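Local coordinates for protein glycosyl hydrolase (Rhizobium leguminosarum bv. trifolii, PDB 5NDX) that probably hydrolyses O-glycosidic bonds as a family 39 glycoside hydrolase, a bacterial orthologue of human alpha-L-iduronidase, at residues A[455-463]-A[472-480]; A[525-535]-A[605-616]. The protein carries 2 engineered substitutions. All blocks are in the same frame, centred on the assembly; numbering follows the deposited sequence.

Contact 1 of 2, residues A[455-463]-A[472-480]; sequences VWEAQRDES and VGAPPAPTE. With SO4 (sulfate ion), chain D.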
loop_
_atom_site.group_PDB
_atom_site.type_symbol
_atom_site.label_atom_id
_atom_site.label_comp_id
_atom_site.label_asym_id
_atom_site.label_seq_id
_atom_site.Cartn_x
_atom_site.Cartn_y
_atom_site.Cartn_z
ATOM N N VAL A 455 -17.649 13.938 -3.912
ATOM C CA VAL A 455 -18.355 14.653 -2.873
ATOM C C VAL A 455 -17.809 16.089 -2.778
ATOM O O VAL A 455 -18.560 17.030 -2.675
ATOM C CB VAL A 455 -18.253 13.904 -1.537
ATOM C CG1 VAL A 455 -18.802 14.767 -0.418
ATOM C CG2 VAL A 455 -19.041 12.603 -1.615
ATOM N N TRP A 456 -16.486 16.213 -2.733
ATOM C CA TRP A 456 -15.818 17.488 -2.683
ATOM C C TRP A 456 -16.154 18.399 -3.868
ATOM O O TRP A 456 -16.411 19.596 -3.667
ATOM C CB TRP A 456 -14.312 17.251 -2.664
ATOM C CG TRP A 456 -13.446 18.493 -2.678
ATOM C CD1 TRP A 456 -13.371 19.467 -1.714
ATOM C CD2 TRP A 456 -12.510 18.862 -3.693
ATOM N NE1 TRP A 456 -12.434 20.394 -2.059
ATOM C CE2 TRP A 456 -11.882 20.046 -3.267
ATOM C CE3 TRP A 456 -12.139 18.300 -4.919
ATOM C CZ2 TRP A 456 -10.901 20.701 -4.043
ATOM C CZ3 TRP A 456 -11.160 18.941 -5.691
ATOM C CH2 TRP A 456 -10.537 20.123 -5.233
ATOM N N GLU A 457 -16.167 17.838 -5.082
ATOM C CA GLU A 457 -16.478 18.624 -6.264
ATOM C C GLU A 457 -17.903 19.172 -6.173
ATOM O O GLU A 457 -18.180 20.220 -6.695
ATOM C CB GLU A 457 -16.336 17.808 -7.567
ATOM C CG GLU A 457 -14.900 17.579 -7.961
ATOM C CD GLU A 457 -14.720 16.791 -9.270
ATOM O OE1 GLU A 457 -15.555 16.874 -10.210
ATOM O OE2 GLU A 457 -13.701 16.085 -9.330
ATOM N N ALA A 458 -18.804 18.443 -5.526
ATOM C CA ALA A 458 -20.204 18.906 -5.393
ATOM C C ALA A 458 -20.376 19.833 -4.175
ATOM O O ALA A 458 -21.454 20.363 -3.993
ATOM C CB ALA A 458 -21.188 17.725 -5.315
ATOM N N GLN A 459 -19.359 20.025 -3.341
ATOM C CA GLN A 459 -19.513 20.909 -2.191
ATOM C C GLN A 459 -19.428 22.378 -2.654
ATOM O O GLN A 459 -18.495 22.733 -3.381
ATOM C CB GLN A 459 -18.432 20.645 -1.148
ATOM C CG GLN A 459 -18.680 19.410 -0.311
ATOM C CD GLN A 459 -17.528 19.063 0.604
ATOM O OE1 GLN A 459 -16.395 19.481 0.414
ATOM N NE2 GLN A 459 -17.817 18.262 1.584
ATOM N N ARG A 460 -20.363 23.222 -2.221
ATOM C CA ARG A 460 -20.309 24.658 -2.586
ATOM C C ARG A 460 -19.196 25.337 -1.816
ATOM O O ARG A 460 -19.056 25.134 -0.604
ATOM C CB ARG A 460 -21.638 25.374 -2.356
ATOM C CG ARG A 460 -21.728 26.839 -2.894
ATOM C CD ARG A 460 -23.146 27.409 -2.706
ATOM N NE ARG A 460 -23.561 27.309 -1.285
ATOM C CZ ARG A 460 -24.361 26.373 -0.717
ATOM N NH1 ARG A 460 -24.928 25.381 -1.415
ATOM N NH2 ARG A 460 -24.614 26.434 0.600
ATOM N N ASP A 461 -18.353 26.080 -2.533
ATOM C CA ASP A 461 -17.267 26.809 -1.911
ATOM C C ASP A 461 -17.907 28.016 -1.272
ATOM O O ASP A 461 -18.462 28.893 -1.966
ATOM C CB ASP A 461 -16.233 27.210 -2.950
ATOM C CG ASP A 461 -15.061 27.918 -2.367
ATOM O OD1 ASP A 461 -15.122 28.343 -1.191
ATOM O OD2 ASP A 461 -14.081 28.087 -3.134
ATOM N N GLU A 462 -17.875 28.051 0.045
ATOM C CA GLU A 462 -18.582 29.110 0.783
ATOM C C GLU A 462 -17.851 30.448 0.751
ATOM O O GLU A 462 -18.475 31.461 1.005
ATOM C CB GLU A 462 -18.897 28.684 2.220
ATOM C CG GLU A 462 -20.098 27.721 2.249
ATOM C CD GLU A 462 -20.350 27.139 3.635
ATOM O OE1 GLU A 462 -19.909 27.742 4.641
ATOM O OE2 GLU A 462 -20.977 26.076 3.715
ATOM N N SER A 463 -16.561 30.443 0.407
ATOM C CA SER A 463 -15.836 31.674 0.198
ATOM C C SER A 463 -16.328 32.461 -1.040
ATOM O O SER A 463 -15.867 33.566 -1.258
ATOM C CB SER A 463 -14.326 31.422 0.124
ATOM O OG SER A 463 -13.938 30.721 -1.041
ATOM N N VAL A 472 -19.488 28.052 -7.062
ATOM C CA VAL A 472 -18.560 27.026 -7.553
ATOM C C VAL A 472 -18.372 25.973 -6.467
ATOM O O VAL A 472 -18.750 26.184 -5.297
ATOM C CB VAL A 472 -17.174 27.599 -7.941
ATOM C CG1 VAL A 472 -17.305 28.734 -8.959
ATOM C CG2 VAL A 472 -16.356 28.070 -6.742
ATOM N N GLY A 473 -17.760 24.865 -6.866
ATOM C CA GLY A 473 -17.563 23.711 -6.029
ATOM C C GLY A 473 -16.120 23.550 -5.648
ATOM O O GLY A 473 -15.365 24.465 -5.793
ATOM N N ALA A 474 -15.760 22.397 -5.097
ATOM C CA ALA A 474 -14.386 22.062 -4.858
ATOM C C ALA A 474 -13.638 23.084 -3.963
ATOM O O ALA A 474 -12.575 23.592 -4.334
ATOM C CB ALA A 474 -13.678 21.877 -6.208
ATOM N N PRO A 475 -14.183 23.379 -2.778
ATOM C CA PRO A 475 -13.555 24.392 -1.934
ATOM C C PRO A 475 -12.120 24.031 -1.575
ATOM O O PRO A 475 -11.861 22.900 -1.132
ATOM C CB PRO A 475 -14.428 24.414 -0.674
ATOM C CG PRO A 475 -15.167 23.138 -0.697
ATOM C CD PRO A 475 -15.370 22.806 -2.140
ATOM N N PRO A 476 -11.182 24.958 -1.817
ATOM C CA PRO A 476 -9.830 24.659 -1.389
ATOM C C PRO A 476 -9.637 24.708 0.103
ATOM O O PRO A 476 -8.758 24.052 0.576
ATOM C CB PRO A 476 -8.953 25.682 -2.138
ATOM C CG PRO A 476 -9.871 26.635 -2.793
ATOM C CD PRO A 476 -11.228 26.004 -2.881
ATOM N N ALA A 477 -10.497 25.409 0.850
ATOM C CA ALA A 477 -10.495 25.342 2.301
ATOM C C ALA A 477 -11.878 24.958 2.820
ATOM O O ALA A 477 -12.649 25.809 3.258
ATOM C CB ALA A 477 -10.043 26.697 2.873
ATOM N N PRO A 478 -12.190 23.647 2.823
ATOM C CA PRO A 478 -13.538 23.262 3.222
ATOM C C PRO A 478 -13.831 23.688 4.650
ATOM O O PRO A 478 -12.884 23.805 5.460
ATOM C CB PRO A 478 -13.485 21.739 3.140
ATOM C CG PRO A 478 -12.460 21.466 2.066
ATOM C CD PRO A 478 -11.429 22.510 2.287
ATOM N N THR A 479 -15.119 23.850 4.965
ATOM C CA THR A 479 -15.531 24.112 6.339
ATOM C C THR A 479 -15.390 22.829 7.145
ATOM O O THR A 479 -15.210 21.731 6.587
ATOM C CB THR A 479 -16.986 24.569 6.433
ATOM O OG1 THR A 479 -17.847 23.523 5.941
ATOM C CG2 THR A 479 -17.246 25.903 5.597
ATOM N N GLU A 480 -15.483 22.953 8.465
ATOM C CA GLU A 480 -15.486 21.779 9.311
ATOM C C GLU A 480 -16.573 20.801 8.878
ATOM O O GLU A 480 -16.292 19.613 8.730
ATOM C CB GLU A 480 -15.643 22.140 10.792
ATOM C CG GLU A 480 -15.677 20.906 11.673
ATOM C CD GLU A 480 -15.716 21.194 13.196
ATOM O OE1 GLU A 480 -15.713 22.373 13.600
ATOM O OE2 GLU A 480 -15.734 20.212 13.979
HETATM S S SO4 D . -15.921 26.363 9.920
HETATM O O1 SO4 D . -16.679 27.320 9.068
HETATM O O2 SO4 D . -16.768 25.182 10.173
HETATM O O3 SO4 D . -14.651 25.940 9.264
HETATM O O4 SO4 D . -15.601 26.999 11.226
HETATM O O HOH W 1 -19.350 29.450 -4.438
HETATM O O HOH W 2 -12.785 27.410 0.126
HETATM O O HOH W 3 -13.456 26.713 -5.424
HETATM O O HOH W 4 -20.326 24.154 5.440
#
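W456 spreads its indole over A474, and the methyl CB of A474 stands 3.6 Å from the centroid of the six-membered ring, only 9° off its normal, as a CH-pi contact. With CG anti to the backbone N (chi1 177°), the indole swings over A474 and brings its N-H edge to P475. Alanine is small enough to let its CA lie over the same face. W456 also stacks on W320 and meets F329 edge-to-face.

Two good hydrogen bonds fasten the segments, one at the indole edge and one between backbones. The indole NE1 of W456 donates to P475 O at 2.7 Å; the oxygen lies in the ring plane, while the donor stands above the carbonyl plane. D461 N gives V472 O a nearly straight bond of 2.8 Å (177° at the hydrogen). G473 CA sits 3.0 Å from Q459 O in a CA-H...O contact. Glycine suits this place because a CB there would clash with E457 O.

These contacts close the irregular connection between helices 452-457 and 480-489, which are inserted between the sheet strands 436-445 and 493-503. T479 is the N-cap of the second helix, and a sulfate, probably from the crystallisation liquor, accepts from E480 N.

Aspartate suits position 461 because each oxygen has its own bonds. OD1 takes S463 N and S463 OG from one face of its plane, the first forming an Asx turn, and a water carries OD1 on to A477 N; OD2 shares a water with G473 O. D461 OD2 meets P476 CD at 3.5 Å, and D461 CG packs against P475 CB at 3.9 Å.

Q459 CB lies 3.9 Å from P475 CD; its NE2 donates to Q482 O and E485 OE1, whereas its buried OE1 has no partner.

Contact 2 of 2, residues A[525-535]-A[605-616]; sequences VPDVGVPPAAP and CARDAFGRRSEL. Unlike the reference sequence in segment 525-535: A534 (reference Thr). Unlike the reference sequence in segment 605-616: R607 (reference His). With SO4 (sulfate ion), chain H; SO4 (sulfate ion), chain G.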
loop_
_atom_site.group_PDB
_atom_site.type_symbol
_atom_site.label_atom_id
_atom_site.label_comp_id
_atom_site.label_asym_id
_atom_site.label_seq_id
_atom_site.Cartn_x
_atom_site.Cartn_y
_atom_site.Cartn_z
ATOM N N VAL A 525 -18.738 -14.568 5.693
ATOM C CA VAL A 525 -18.009 -15.026 6.863
ATOM C C VAL A 525 -18.920 -15.866 7.783
ATOM O O VAL A 525 -20.071 -15.542 7.924
ATOM C CB VAL A 525 -17.367 -13.877 7.638
ATOM C CG1 VAL A 525 -16.402 -13.163 6.742
ATOM C CG2 VAL A 525 -18.381 -12.886 8.181
ATOM N N PRO A 526 -18.390 -16.950 8.391
ATOM C CA PRO A 526 -19.193 -17.770 9.279
ATOM C C PRO A 526 -19.381 -17.108 10.636
ATOM O O PRO A 526 -18.721 -16.152 10.955
ATOM C CB PRO A 526 -18.379 -19.058 9.408
ATOM C CG PRO A 526 -16.962 -18.589 9.270
ATOM C CD PRO A 526 -17.044 -17.517 8.192
ATOM N N ASP A 527 -20.335 -17.607 11.399
ATOM C CA ASP A 527 -20.614 -17.140 12.743
ATOM C C ASP A 527 -19.719 -17.944 13.728
ATOM O O ASP A 527 -19.888 -19.136 13.866
ATOM C CB ASP A 527 -22.099 -17.352 13.045
ATOM C CG ASP A 527 -22.499 -16.896 14.433
ATOM O OD1 ASP A 527 -21.686 -16.348 15.174
ATOM O OD2 ASP A 527 -23.661 -17.104 14.793
ATOM N N VAL A 528 -18.740 -17.312 14.367
ATOM C CA VAL A 528 -17.899 -18.069 15.303
ATOM C C VAL A 528 -18.593 -18.233 16.683
ATOM O O VAL A 528 -18.035 -18.814 17.534
ATOM C CB VAL A 528 -16.494 -17.473 15.472
ATOM C CG1 VAL A 528 -15.795 -17.376 14.118
ATOM C CG2 VAL A 528 -16.522 -16.103 16.198
ATOM N N GLY A 529 -19.757 -17.649 16.902
ATOM C CA GLY A 529 -20.498 -17.900 18.099
ATOM C C GLY A 529 -20.303 -16.931 19.247
ATOM O O GLY A 529 -21.075 -16.984 20.190
ATOM N N VAL A 530 -19.297 -16.049 19.183
ATOM C CA VAL A 530 -18.982 -15.117 20.285
ATOM C C VAL A 530 -18.691 -13.728 19.703
ATOM O O VAL A 530 -18.408 -13.622 18.517
ATOM C CB VAL A 530 -17.738 -15.597 21.091
ATOM C CG1 VAL A 530 -18.042 -16.900 21.814
ATOM C CG2 VAL A 530 -16.532 -15.841 20.219
ATOM N N PRO A 531 -18.717 -12.682 20.534
ATOM C CA PRO A 531 -18.347 -11.380 20.032
ATOM C C PRO A 531 -16.882 -11.333 19.635
ATOM O O PRO A 531 -16.112 -12.180 20.024
ATOM C CB PRO A 531 -18.625 -10.432 21.220
ATOM C CG PRO A 531 -19.474 -11.226 22.165
ATOM C CD PRO A 531 -19.009 -12.637 21.986
ATOM N N PRO A 532 -16.517 -10.386 18.784
ATOM C CA PRO A 532 -15.133 -10.254 18.365
ATOM C C PRO A 532 -14.236 -9.747 19.516
ATOM O O PRO A 532 -14.726 -9.108 20.460
ATOM C CB PRO A 532 -15.222 -9.169 17.303
ATOM C CG PRO A 532 -16.298 -8.300 17.807
ATOM C CD PRO A 532 -17.320 -9.216 18.417
ATOM N N ALA A 533 -12.949 -10.009 19.393
ATOM C CA ALA A 533 -11.977 -9.539 20.330
ATOM C C ALA A 533 -11.883 -8.001 20.313
ATOM O O ALA A 533 -12.000 -7.326 19.280
ATOM C CB ALA A 533 -10.626 -10.150 20.010
ATOM N N ALA A 534 -11.699 -7.454 21.497
ATOM C CA ALA A 534 -11.563 -6.032 21.659
ATOM C C ALA A 534 -10.288 -5.520 20.980
ATOM O O ALA A 534 -9.309 -6.252 20.833
ATOM C CB ALA A 534 -11.602 -5.666 23.134
ATOM N N PRO A 535 -10.323 -4.287 20.479
ATOM C CA PRO A 535 -9.078 -3.728 19.933
ATOM C C PRO A 535 -8.040 -3.469 21.037
ATOM O O PRO A 535 -8.404 -3.420 22.190
ATOM C CB PRO A 535 -9.509 -2.389 19.323
ATOM C CG PRO A 535 -10.952 -2.268 19.551
ATOM C CD PRO A 535 -11.444 -3.350 20.443
ATOM N N CYS A 605 -14.524 0.329 19.767
ATOM C CA CYS A 605 -15.202 -0.964 19.838
ATOM C C CYS A 605 -15.027 -1.689 18.519
ATOM O O CYS A 605 -15.038 -1.055 17.476
ATOM C CB CYS A 605 -16.709 -0.757 20.097
ATOM S SG CYS A 605 -16.963 0.304 21.578
ATOM N N ALA A 606 -14.886 -3.008 18.553
ATOM C CA ALA A 606 -14.964 -3.820 17.359
ATOM C C ALA A 606 -16.381 -4.337 17.237
ATOM O O ALA A 606 -17.046 -4.531 18.264
ATOM C CB ALA A 606 -13.964 -4.952 17.379
ATOM N N ARG A 607 -16.858 -4.452 15.990
ATOM C CA ARG A 607 -18.158 -5.025 15.644
ATOM C C ARG A 607 -17.970 -6.067 14.558
ATOM O O ARG A 607 -17.273 -5.815 13.583
ATOM C CB ARG A 607 -19.129 -3.980 15.146
ATOM C CG ARG A 607 -19.832 -3.246 16.257
ATOM C CD ARG A 607 -21.199 -2.725 15.830
ATOM N NE ARG A 607 -21.660 -1.871 16.920
ATOM C CZ ARG A 607 -22.321 -2.288 17.996
ATOM N NH1 ARG A 607 -22.695 -3.555 18.123
ATOM N NH2 ARG A 607 -22.640 -1.417 18.952
ATOM N N ASP A 608 -18.530 -7.247 14.757
ATOM C CA ASP A 608 -18.441 -8.256 13.752
ATOM C C ASP A 608 -19.607 -8.072 12.777
ATOM O O ASP A 608 -20.498 -7.233 12.985
ATOM C CB ASP A 608 -18.364 -9.656 14.341
ATOM C CG ASP A 608 -19.631 -10.098 15.070
ATOM O OD1 ASP A 608 -20.710 -9.507 14.885
ATOM O OD2 ASP A 608 -19.502 -11.082 15.844
ATOM N N ALA A 609 -19.623 -8.888 11.749
ATOM C CA ALA A 609 -20.648 -8.736 10.718
ATOM C C ALA A 609 -22.041 -9.208 11.191
ATOM O O ALA A 609 -23.037 -8.924 10.539
ATOM C CB ALA A 609 -20.205 -9.450 9.447
ATOM N N PHE A 610 -22.122 -9.869 12.353
ATOM C CA PHE A 610 -23.397 -10.249 12.925
ATOM C C PHE A 610 -23.938 -9.161 13.864
ATOM O O PHE A 610 -24.873 -9.406 14.554
ATOM C CB PHE A 610 -23.278 -11.628 13.595
ATOM C CG PHE A 610 -22.816 -12.678 12.643
ATOM C CD1 PHE A 610 -21.477 -12.843 12.380
ATOM C CD2 PHE A 610 -23.727 -13.423 11.921
ATOM C CE1 PHE A 610 -21.039 -13.769 11.463
ATOM C CE2 PHE A 610 -23.293 -14.340 10.977
ATOM C CZ PHE A 610 -21.952 -14.503 10.752
ATOM N N GLY A 611 -23.345 -7.967 13.876
ATOM C CA GLY A 611 -23.739 -6.900 14.765
ATOM C C GLY A 611 -23.239 -6.993 16.220
ATOM O O GLY A 611 -23.580 -6.147 17.005
ATOM N N ARG A 612 -22.417 -7.971 16.586
ATOM C CA ARG A 612 -21.986 -8.058 17.979
ATOM C C ARG A 612 -20.794 -7.137 18.268
ATOM O O ARG A 612 -19.832 -7.129 17.522
ATOM C CB ARG A 612 -21.640 -9.493 18.349
ATOM C CG ARG A 612 -22.839 -10.431 18.225
ATOM C CD ARG A 612 -22.444 -11.887 18.446
ATOM N NE ARG A 612 -21.557 -12.331 17.355
ATOM C CZ ARG A 612 -21.561 -13.538 16.794
ATOM N NH1 ARG A 612 -22.398 -14.480 17.176
ATOM N NH2 ARG A 612 -20.669 -13.820 15.859
ATOM N N ARG A 613 -20.883 -6.393 19.352
ATOM C CA ARG A 613 -19.819 -5.523 19.834
ATOM C C ARG A 613 -18.829 -6.286 20.660
ATOM O O ARG A 613 -19.209 -7.172 21.389
ATOM C CB ARG A 613 -20.375 -4.384 20.685
ATOM C CG ARG A 613 -19.409 -3.210 20.718
ATOM C CD ARG A 613 -19.810 -2.010 21.598
ATOM N NE ARG A 613 -20.178 -2.225 23.003
ATOM C CZ ARG A 613 -19.465 -2.829 23.950
ATOM N NH1 ARG A 613 -18.311 -3.411 23.692
ATOM N NH2 ARG A 613 -19.943 -2.900 25.182
ATOM N N SER A 614 -17.552 -5.942 20.561
ATOM C CA SER A 614 -16.539 -6.542 21.439
ATOM C C SER A 614 -16.966 -6.147 22.843
ATOM O O SER A 614 -17.215 -4.963 23.075
ATOM C CB SER A 614 -15.129 -6.034 21.156
ATOM O OG SER A 614 -15.092 -4.625 21.075
ATOM N N GLU A 615 -17.150 -7.155 23.716
ATOM C CA GLU A 615 -17.588 -6.985 25.142
ATOM C C GLU A 615 -16.804 -5.891 25.916
ATOM O O GLU A 615 -17.342 -5.178 26.761
ATOM C CB GLU A 615 -17.478 -8.327 25.888
ATOM C CG GLU A 615 -18.704 -9.219 25.712
ATOM C CD GLU A 615 -18.435 -10.678 26.058
ATOM O OE1 GLU A 615 -19.257 -11.537 25.668
ATOM O OE2 GLU A 615 -17.402 -10.973 26.708
ATOM N N LEU A 616 -15.535 -5.778 25.565
ATOM C CA LEU A 616 -14.664 -4.736 26.000
ATOM C C LEU A 616 -14.542 -3.735 24.802
ATOM O O LEU A 616 -14.318 -4.143 23.660
ATOM C CB LEU A 616 -13.330 -5.431 26.316
ATOM C CG LEU A 616 -12.057 -5.051 27.123
ATOM C CD1 LEU A 616 -11.519 -6.371 27.668
ATOM C CD2 LEU A 616 -10.907 -4.312 26.391
HETATM S S SO4 H . -11.175 -9.912 24.155
HETATM O O1 SO4 H . -12.116 -10.884 23.546
HETATM O O2 SO4 H . -10.833 -10.370 25.523
HETATM O O3 SO4 H . -9.945 -9.862 23.330
HETATM O O4 SO4 H . -11.798 -8.572 24.256
HETATM S S SO4 G . -24.326 -2.660 21.621
HETATM O O1 SO4 G . -25.766 -2.933 21.868
HETATM O O2 SO4 G . -23.791 -3.666 20.679
HETATM O O3 SO4 G . -24.176 -1.304 21.045
HETATM O O4 SO4 G . -23.574 -2.735 22.896
HETATM O O HOH W 5 -17.281 -12.405 16.354
HETATM O O HOH W 6 -15.209 -9.377 23.049
#
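R612 reaches across to D527 with both terminal nitrogens on one oxygen: NH1 and NH2 each lie 2.8 Å from D527 OD1, which sits in the guanidinium plane. The side-on edge belongs to D608, whose OD2 receives NE of R612 at 2.8 Å through its syn lone pair. A bend at chi3 (-66°) turns the guanidinium between the two carboxylates, with V530 O over one face and F610 CB over the other. D527 OD1 also accepts from G529 N, an Asx turn.

P532 fills the middle. Its CD rests 3.4 Å from R612 O and its CG 4.1 Å from A606 CB; an apolar, rigid ring fits snugly against carbonyl and methyl. P531 lays its CB 3.3 Å from R613 O. F610, in the type I turn 608-611, turns a ring face to D527 CB.

Segment 605-616 is the turn between strands 601-607 and 618-620, bridged by a disulfide from C605, in the first strand, to C617, just before the second; 525-535 runs from strand 518-526 of the large sheet to strand 536-545. Replacing R612 with a leucine would probably leave D608 without its cation and strip D527 OD1 of both arginine bonds, with R437 still at OD2.

R437 belongs to strand 436-445, so the chain of charges ties turn, linker and large sheet together, and the flanking arginines probably favour ionised aspartates.

How the contacts relate
Contacts 1 and 2 are both partly buried and lie toward the outside of the chain, their centres 38 Å apart and their nearest atoms about 21 Å apart. Strand 436-445 links them loosely: it precedes helix 452-457 in the chain, and A609 and F610 of contact 2 pack on it. Contact 1 is local, closing a connection between two neighbouring helices; contact 2 joins segments some 70 residues apart, a linker and a strand-to-strand turn. Prolines pack in both, but contact 1 relies on an indole and backbone bonds, and contact 2 adds a network of charges. Contact 1 also reaches loops of the C-terminal part, where A477 touches L546 and E480 OE2 is hydrogen-bonded to S595 OG.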